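Local coordinates for protein LbaCas13a H328A (C2c2) (Lachnospiraceae bacterium NK4A179, PDB 5WLH) that binds CRISPR guide RNA, here a pre-crRNA with a 24-nt spacer, and belongs to the Cas13a enzymes, guided nucleases that cleave RNA, at residues E523-L528 and H1251-S1256; I181-L186 and A359-K364. All coordinates share one frame; numbering follows the deposited sequence.

Interaction 1: E523-L528 and H1251-S1256; sequences ENSDFL and HFRYYS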
loop_
_atom_site.group_PDB
_atom_site.type_symbol
_atom_site.label_atom_id
_atom_site.label_comp_id
_atom_site.label_asym_id
_atom_site.label_seq_id
_atom_site.Cartn_x
_atom_site.Cartn_y
_atom_site.Cartn_z
ATOM N N GLU A 523 9.466 28.858 -11.017
ATOM C CA GLU A 523 9.798 28.486 -12.391
ATOM C C GLU A 523 10.956 27.501 -12.482
ATOM O O GLU A 523 11.175 26.919 -13.552
ATOM C CB GLU A 523 10.138 29.727 -13.232
ATOM C CG GLU A 523 9.149 30.882 -13.104
ATOM C CD GLU A 523 9.666 32.012 -12.215
ATOM O OE1 GLU A 523 9.565 31.904 -10.968
ATOM O OE2 GLU A 523 10.171 33.013 -12.770
ATOM N N ASN A 524 11.712 27.323 -11.400
ATOM C CA ASN A 524 12.841 26.394 -11.340
ATOM C C ASN A 524 12.727 25.574 -10.062
ATOM O O ASN A 524 13.581 25.638 -9.178
ATOM C CB ASN A 524 14.171 27.133 -11.365
ATOM C CG ASN A 524 14.348 27.964 -12.615
ATOM O OD1 ASN A 524 14.801 27.463 -13.641
ATOM N ND2 ASN A 524 13.968 29.239 -12.540
ATOM N N SER A 525 11.636 24.819 -9.946
ATOM C CA SER A 525 11.305 24.186 -8.673
ATOM C C SER A 525 11.849 22.771 -8.545
ATOM O O SER A 525 11.690 22.159 -7.487
ATOM C CB SER A 525 9.783 24.165 -8.476
ATOM O OG SER A 525 9.131 23.749 -9.662
ATOM N N ASP A 526 12.476 22.231 -9.582
ATOM C CA ASP A 526 13.009 20.873 -9.539
ATOM C C ASP A 526 14.527 20.978 -9.430
ATOM O O ASP A 526 15.215 21.237 -10.420
ATOM C CB ASP A 526 12.562 20.072 -10.758
ATOM C CG ASP A 526 12.904 18.583 -10.644
ATOM O OD1 ASP A 526 13.660 18.203 -9.723
ATOM O OD2 ASP A 526 12.414 17.805 -11.483
ATOM N N PHE A 527 15.038 20.763 -8.212
ATOM C CA PHE A 527 16.478 20.773 -7.970
ATOM C C PHE A 527 17.242 19.914 -8.969
ATOM O O PHE A 527 18.303 20.316 -9.470
ATOM C CB PHE A 527 16.754 20.280 -6.548
ATOM C CG PHE A 527 18.206 20.073 -6.257
ATOM C CD1 PHE A 527 19.088 21.139 -6.320
ATOM C CD2 PHE A 527 18.692 18.824 -5.918
ATOM C CE1 PHE A 527 20.420 20.966 -6.052
ATOM C CE2 PHE A 527 20.039 18.641 -5.645
ATOM C CZ PHE A 527 20.906 19.717 -5.718
ATOM N N LEU A 528 16.731 18.713 -9.258
ATOM C CA LEU A 528 17.458 17.784 -10.113
ATOM C C LEU A 528 17.585 18.267 -11.550
ATOM O O LEU A 528 18.429 17.759 -12.286
ATOM C CB LEU A 528 16.777 16.422 -10.119
ATOM C CG LEU A 528 16.804 15.730 -8.764
ATOM C CD1 LEU A 528 16.230 14.290 -8.891
ATOM C CD2 LEU A 528 18.216 15.715 -8.201
ATOM N N HIS A 1251 7.893 18.458 -6.262
ATOM C CA HIS A 1251 8.824 19.541 -6.008
ATOM C C HIS A 1251 8.695 20.111 -4.611
ATOM O O HIS A 1251 9.320 21.139 -4.324
ATOM C CB HIS A 1251 8.637 20.663 -7.028
ATOM C CG HIS A 1251 8.775 20.197 -8.437
ATOM N ND1 HIS A 1251 8.187 20.850 -9.498
ATOM C CD2 HIS A 1251 9.431 19.135 -8.959
ATOM C CE1 HIS A 1251 8.479 20.210 -10.616
ATOM N NE2 HIS A 1251 9.229 19.163 -10.316
ATOM N N PHE A 1252 7.896 19.483 -3.742
ATOM C CA PHE A 1252 7.847 19.859 -2.341
ATOM C C PHE A 1252 7.413 21.318 -2.174
ATOM O O PHE A 1252 7.858 21.995 -1.247
ATOM C CB PHE A 1252 9.204 19.596 -1.661
ATOM C CG PHE A 1252 9.499 18.114 -1.455
ATOM C CD1 PHE A 1252 9.848 17.297 -2.534
ATOM C CD2 PHE A 1252 9.386 17.541 -0.202
ATOM C CE1 PHE A 1252 10.099 15.933 -2.351
ATOM C CE2 PHE A 1252 9.636 16.167 -0.004
ATOM C CZ PHE A 1252 9.987 15.368 -1.076
ATOM N N ARG A 1253 6.553 21.801 -3.079
ATOM C CA ARG A 1253 6.154 23.210 -3.042
ATOM C C ARG A 1253 5.351 23.530 -1.790
ATOM O O ARG A 1253 5.375 24.669 -1.315
ATOM C CB ARG A 1253 5.339 23.567 -4.286
ATOM C CG ARG A 1253 6.036 23.289 -5.610
ATOM C CD ARG A 1253 7.306 24.125 -5.747
ATOM N NE ARG A 1253 7.059 25.538 -5.468
ATOM C CZ ARG A 1253 7.995 26.394 -5.069
ATOM N NH1 ARG A 1253 9.247 25.984 -4.898
ATOM N NH2 ARG A 1253 7.679 27.661 -4.829
ATOM N N TYR A 1254 4.629 22.542 -1.245
ATOM C CA TYR A 1254 3.887 22.771 -0.012
ATOM C C TYR A 1254 4.769 23.391 1.056
ATOM O O TYR A 1254 4.336 24.280 1.802
ATOM C CB TYR A 1254 3.313 21.447 0.486
ATOM C CG TYR A 1254 2.836 21.475 1.915
ATOM C CD1 TYR A 1254 1.584 21.970 2.233
ATOM C CD2 TYR A 1254 3.618 20.960 2.937
ATOM C CE1 TYR A 1254 1.127 21.980 3.539
ATOM C CE2 TYR A 1254 3.167 20.950 4.254
ATOM C CZ TYR A 1254 1.923 21.464 4.543
ATOM O OH TYR A 1254 1.475 21.463 5.844
ATOM N N TYR A 1255 6.013 22.929 1.148
ATOM C CA TYR A 1255 6.906 23.337 2.218
ATOM C C TYR A 1255 7.464 24.735 2.015
ATOM O O TYR A 1255 8.045 25.285 2.954
ATOM C CB TYR A 1255 8.050 22.336 2.359
ATOM C CG TYR A 1255 7.555 20.984 2.837
ATOM C CD1 TYR A 1255 7.078 20.832 4.135
ATOM C CD2 TYR A 1255 7.531 19.875 1.994
ATOM C CE1 TYR A 1255 6.618 19.603 4.596
ATOM C CE2 TYR A 1255 7.047 18.622 2.461
ATOM C CZ TYR A 1255 6.606 18.511 3.762
ATOM O OH TYR A 1255 6.123 17.308 4.257
ATOM N N SER A 1256 7.309 25.299 0.821
ATOM C CA SER A 1256 7.699 26.671 0.536
ATOM C C SER A 1256 6.534 27.641 0.619
ATOM O O SER A 1256 6.729 28.795 1.011
ATOM C CB SER A 1256 8.326 26.759 -0.861
ATOM O OG SER A 1256 9.576 26.091 -0.881
HETATM O O HOH W 1 10.700 23.315 -5.022
#
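Ser-525 and Asp-526 rest against one face of the His-1251 imidazole, just where a Schellman motif ends helix 1239-1250. Phe-1252, with its positive phi, is the C-prime residue of that motif, and the chain turns there toward the short helix 1254-1257. The partner is the loop that follows helix 486-517, so a loop and a helix end more than 700 residues apart in sequence share a small, largely polar interface.

The histidine can be followed outward. Its CB lies 3.4 Å from Ser-525 O. With CG placed anti to its own carbonyl carbon (chi1 -56°), the ring is carried under the loop backbone, and Ser-525 C and Asp-526 CA both stand above it near the rim. CG still faces the Ser-525 carbonyl, whereas His-1251 ND1 comes within 3.1 Å of Ser-525 OG. Farther round the ring CD2 meets Asp-526 CB, and the tip atom NE2 approaches the same Asp-526 CB at 3.5 Å. The two side chains cross at about a right angle, with carboxylate and imidazole planes inclined by 38°.

The polar end of Asp-526 is held by its own loop and by an arginine beyond it. Its OD1 accepts from Leu-528 N at 3.1 Å, an Asx turn in which the donor approaches from above the carboxylate plane, and its OD2 forms a salt bridge with Arg-603. These bonds fix the side chain that borders the histidine.

Arg-1253, bent at chi2 and chi3, folds back so that its CD touches Ser-525 CB at 3.7 Å. One water then ties the two segments together: it donates to Ser-525 O and, at 2.7 Å, to His-1251 O, while accepting from Arg-1253 NH1 at the edge of the guanidinium, in its plane, at 3.0 Å.

Interaction 2: I181-L186 and A359-K364; sequences IIAKYL and AERIRK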
loop_
_atom_site.group_PDB
_atom_site.type_symbol
_atom_site.label_atom_id
_atom_site.label_comp_id
_atom_site.label_asym_id
_atom_site.label_seq_id
_atom_site.Cartn_x
_atom_site.Cartn_y
_atom_site.Cartn_z
ATOM N N ILE A 181 -34.622 -11.253 14.029
ATOM C CA ILE A 181 -33.805 -12.462 14.007
ATOM C C ILE A 181 -33.326 -12.765 12.596
ATOM O O ILE A 181 -32.180 -13.187 12.386
ATOM C CB ILE A 181 -34.601 -13.643 14.587
ATOM C CG1 ILE A 181 -34.659 -13.547 16.109
ATOM C CG2 ILE A 181 -33.992 -14.957 14.164
ATOM C CD1 ILE A 181 -35.270 -14.752 16.756
ATOM N N ILE A 182 -34.203 -12.581 11.608
ATOM C CA ILE A 182 -33.836 -12.869 10.226
ATOM C C ILE A 182 -32.730 -11.928 9.767
ATOM O O ILE A 182 -31.707 -12.360 9.228
ATOM C CB ILE A 182 -35.076 -12.771 9.320
ATOM C CG1 ILE A 182 -36.001 -13.958 9.579
ATOM C CG2 ILE A 182 -34.666 -12.691 7.864
ATOM C CD1 ILE A 182 -37.300 -13.900 8.787
ATOM N N ALA A 183 -32.911 -10.626 9.986
ATOM C CA ALA A 183 -31.933 -9.662 9.507
ATOM C C ALA A 183 -30.606 -9.789 10.241
ATOM O O ALA A 183 -29.551 -9.519 9.654
ATOM C CB ALA A 183 -32.482 -8.245 9.651
ATOM N N LYS A 184 -30.633 -10.205 11.508
ATOM C CA LYS A 184 -29.419 -10.235 12.313
ATOM C C LYS A 184 -28.695 -11.576 12.253
ATOM O O LYS A 184 -27.460 -11.609 12.267
ATOM C CB LYS A 184 -29.741 -9.896 13.771
ATOM C CG LYS A 184 -28.511 -9.759 14.650
ATOM C CD LYS A 184 -28.875 -9.374 16.072
ATOM C CE LYS A 184 -29.790 -8.163 16.097
ATOM N NZ LYS A 184 -29.609 -7.347 17.331
ATOM N N TYR A 185 -29.430 -12.689 12.182
ATOM C CA TYR A 185 -28.822 -14.000 12.346
ATOM C C TYR A 185 -28.927 -14.917 11.138
ATOM O O TYR A 185 -28.283 -15.969 11.136
ATOM C CB TYR A 185 -29.432 -14.718 13.560
ATOM C CG TYR A 185 -29.197 -13.989 14.863
ATOM C CD1 TYR A 185 -27.913 -13.830 15.369
ATOM C CD2 TYR A 185 -30.257 -13.450 15.583
ATOM C CE1 TYR A 185 -27.690 -13.159 16.559
ATOM C CE2 TYR A 185 -30.044 -12.778 16.776
ATOM C CZ TYR A 185 -28.759 -12.636 17.260
ATOM O OH TYR A 185 -28.542 -11.970 18.444
ATOM N N LEU A 186 -29.699 -14.568 10.113
ATOM C CA LEU A 186 -29.885 -15.508 9.013
ATOM C C LEU A 186 -28.574 -15.778 8.287
ATOM O O LEU A 186 -27.840 -14.847 7.935
ATOM C CB LEU A 186 -30.923 -14.987 8.024
ATOM C CG LEU A 186 -31.190 -15.936 6.860
ATOM C CD1 LEU A 186 -31.649 -17.301 7.360
ATOM C CD2 LEU A 186 -32.210 -15.310 5.928
ATOM N N ALA A 359 -33.401 -1.754 13.288
ATOM C CA ALA A 359 -34.396 -1.233 12.359
ATOM C C ALA A 359 -33.749 -0.611 11.128
ATOM O O ALA A 359 -34.330 -0.654 10.039
ATOM C CB ALA A 359 -35.290 -0.212 13.061
ATOM N N GLU A 360 -32.562 -0.014 11.277
ATOM C CA GLU A 360 -31.882 0.550 10.118
ATOM C C GLU A 360 -31.331 -0.543 9.214
ATOM O O GLU A 360 -31.279 -0.363 7.994
ATOM C CB GLU A 360 -30.760 1.490 10.565
ATOM C CG GLU A 360 -30.182 2.362 9.446
ATOM C CD GLU A 360 -31.254 3.010 8.576
ATOM O OE1 GLU A 360 -31.269 2.759 7.353
ATOM O OE2 GLU A 360 -32.081 3.777 9.113
ATOM N N ARG A 361 -30.920 -1.678 9.788
ATOM C CA ARG A 361 -30.471 -2.801 8.971
ATOM C C ARG A 361 -31.625 -3.406 8.182
ATOM O O ARG A 361 -31.449 -3.822 7.031
ATOM C CB ARG A 361 -29.809 -3.859 9.854
ATOM C CG ARG A 361 -29.405 -5.130 9.122
ATOM C CD ARG A 361 -28.223 -5.811 9.803
ATOM N NE ARG A 361 -28.601 -6.416 11.079
ATOM C CZ ARG A 361 -28.293 -5.918 12.274
ATOM N NH1 ARG A 361 -27.588 -4.800 12.374
ATOM N NH2 ARG A 361 -28.690 -6.544 13.372
ATOM N N ILE A 362 -32.810 -3.476 8.790
ATOM C CA ILE A 362 -34.002 -3.906 8.063
ATOM C C ILE A 362 -34.268 -2.969 6.893
ATOM O O ILE A 362 -34.456 -3.403 5.751
ATOM C CB ILE A 362 -35.210 -3.962 9.012
ATOM C CG1 ILE A 362 -34.979 -5.014 10.091
ATOM C CG2 ILE A 362 -36.491 -4.250 8.231
ATOM C CD1 ILE A 362 -35.420 -6.381 9.678
ATOM N N ARG A 363 -34.277 -1.667 7.167
ATOM C CA ARG A 363 -34.557 -0.687 6.127
ATOM C C ARG A 363 -33.502 -0.730 5.028
ATOM O O ARG A 363 -33.819 -0.572 3.843
ATOM C CB ARG A 363 -34.633 0.705 6.748
ATOM C CG ARG A 363 -34.850 1.823 5.761
ATOM C CD ARG A 363 -35.194 3.109 6.490
ATOM N NE ARG A 363 -35.365 4.227 5.567
ATOM C CZ ARG A 363 -34.390 5.060 5.220
ATOM N NH1 ARG A 363 -33.168 4.902 5.717
ATOM N NH2 ARG A 363 -34.637 6.050 4.378
ATOM N N LYS A 364 -32.237 -0.933 5.400
ATOM C CA LYS A 364 -31.200 -1.031 4.377
ATOM C C LYS A 364 -31.418 -2.250 3.491
ATOM O O LYS A 364 -31.230 -2.181 2.269
ATOM C CB LYS A 364 -29.817 -1.079 5.023
ATOM C CG LYS A 364 -28.698 -1.251 4.003
ATOM C CD LYS A 364 -27.404 -1.726 4.649
ATOM C CE LYS A 364 -26.687 -0.575 5.317
ATOM N NZ LYS A 364 -25.260 -0.898 5.612
#
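The guanidinium of Arg-361 is met at its edge by Lys-184 CE and, near its plane, by the carbonyl oxygen of Ala-183. A second flat group, the ring of Tyr-185, has Lys-184 CG over the centre of one face, so the aliphatic part of this lysine runs between a tyrosine and an arginine. The contact joins the C-terminal end of helix 175-185 to the first turns of helix 357-388. Their local axes are almost perpendicular, at 88°, and come within 9.7 Å of each other, a crossing that concentrates the touching residues at one point.

At that point Ala-183 directs its CB toward the other helix and meets Ile-362 CD1 at 3.5 Å, a close fit for two methyl carbons. The isoleucine reaches it because CG1 is anti to the carbonyl carbon (chi1 -64°) and the bend at chi2 (-87°) swings CD1 to the alanine.

Arg-361 flanks this apolar pair. Its chain bends at chi3, bringing NE to 3.5 Å from Ala-183 O and NH2 against the lysine, which it crosses at about a right angle. Arg-361 NH2 touches the lysine chain at several carbons, from Lys-184 CB at 3.5 Å to Lys-184 CE at 3.4 Å.

Lys-184 NZ and Arg-361 NH2 are 4.1 Å apart, but both belong to salt bridges with Asp-358, the lysine with OD2 and the arginine with OD1. Each carboxylate oxygen thus serves one cation, and the acid from the first turn of helix 357-388 links both sides of the crossing. Its negative charge would be expected to offset the repulsion between the two cations, allowing them to sit together where the helices meet.

How the interactions relate
Both contacts are surface contacts formed by partly exposed residues, yet they draw on different elements at distant places. Their centres are 54 Å apart on opposite sides of the chain's centre, and they share no helix or loop. Interaction 2 crosses two helices through a tight apolar pair flanked by cations, whereas interaction 1 brings a loop against the residues just past a helix end through a histidine face and a bridging water. An aspartate matters in both: Asp-526 is itself part of interaction 1 and pairs with Arg-603 outside it, whereas Asp-358 lies just outside the segments of interaction 2 and binds a cation from each. Interaction 2 also lies closer to the bound RNA.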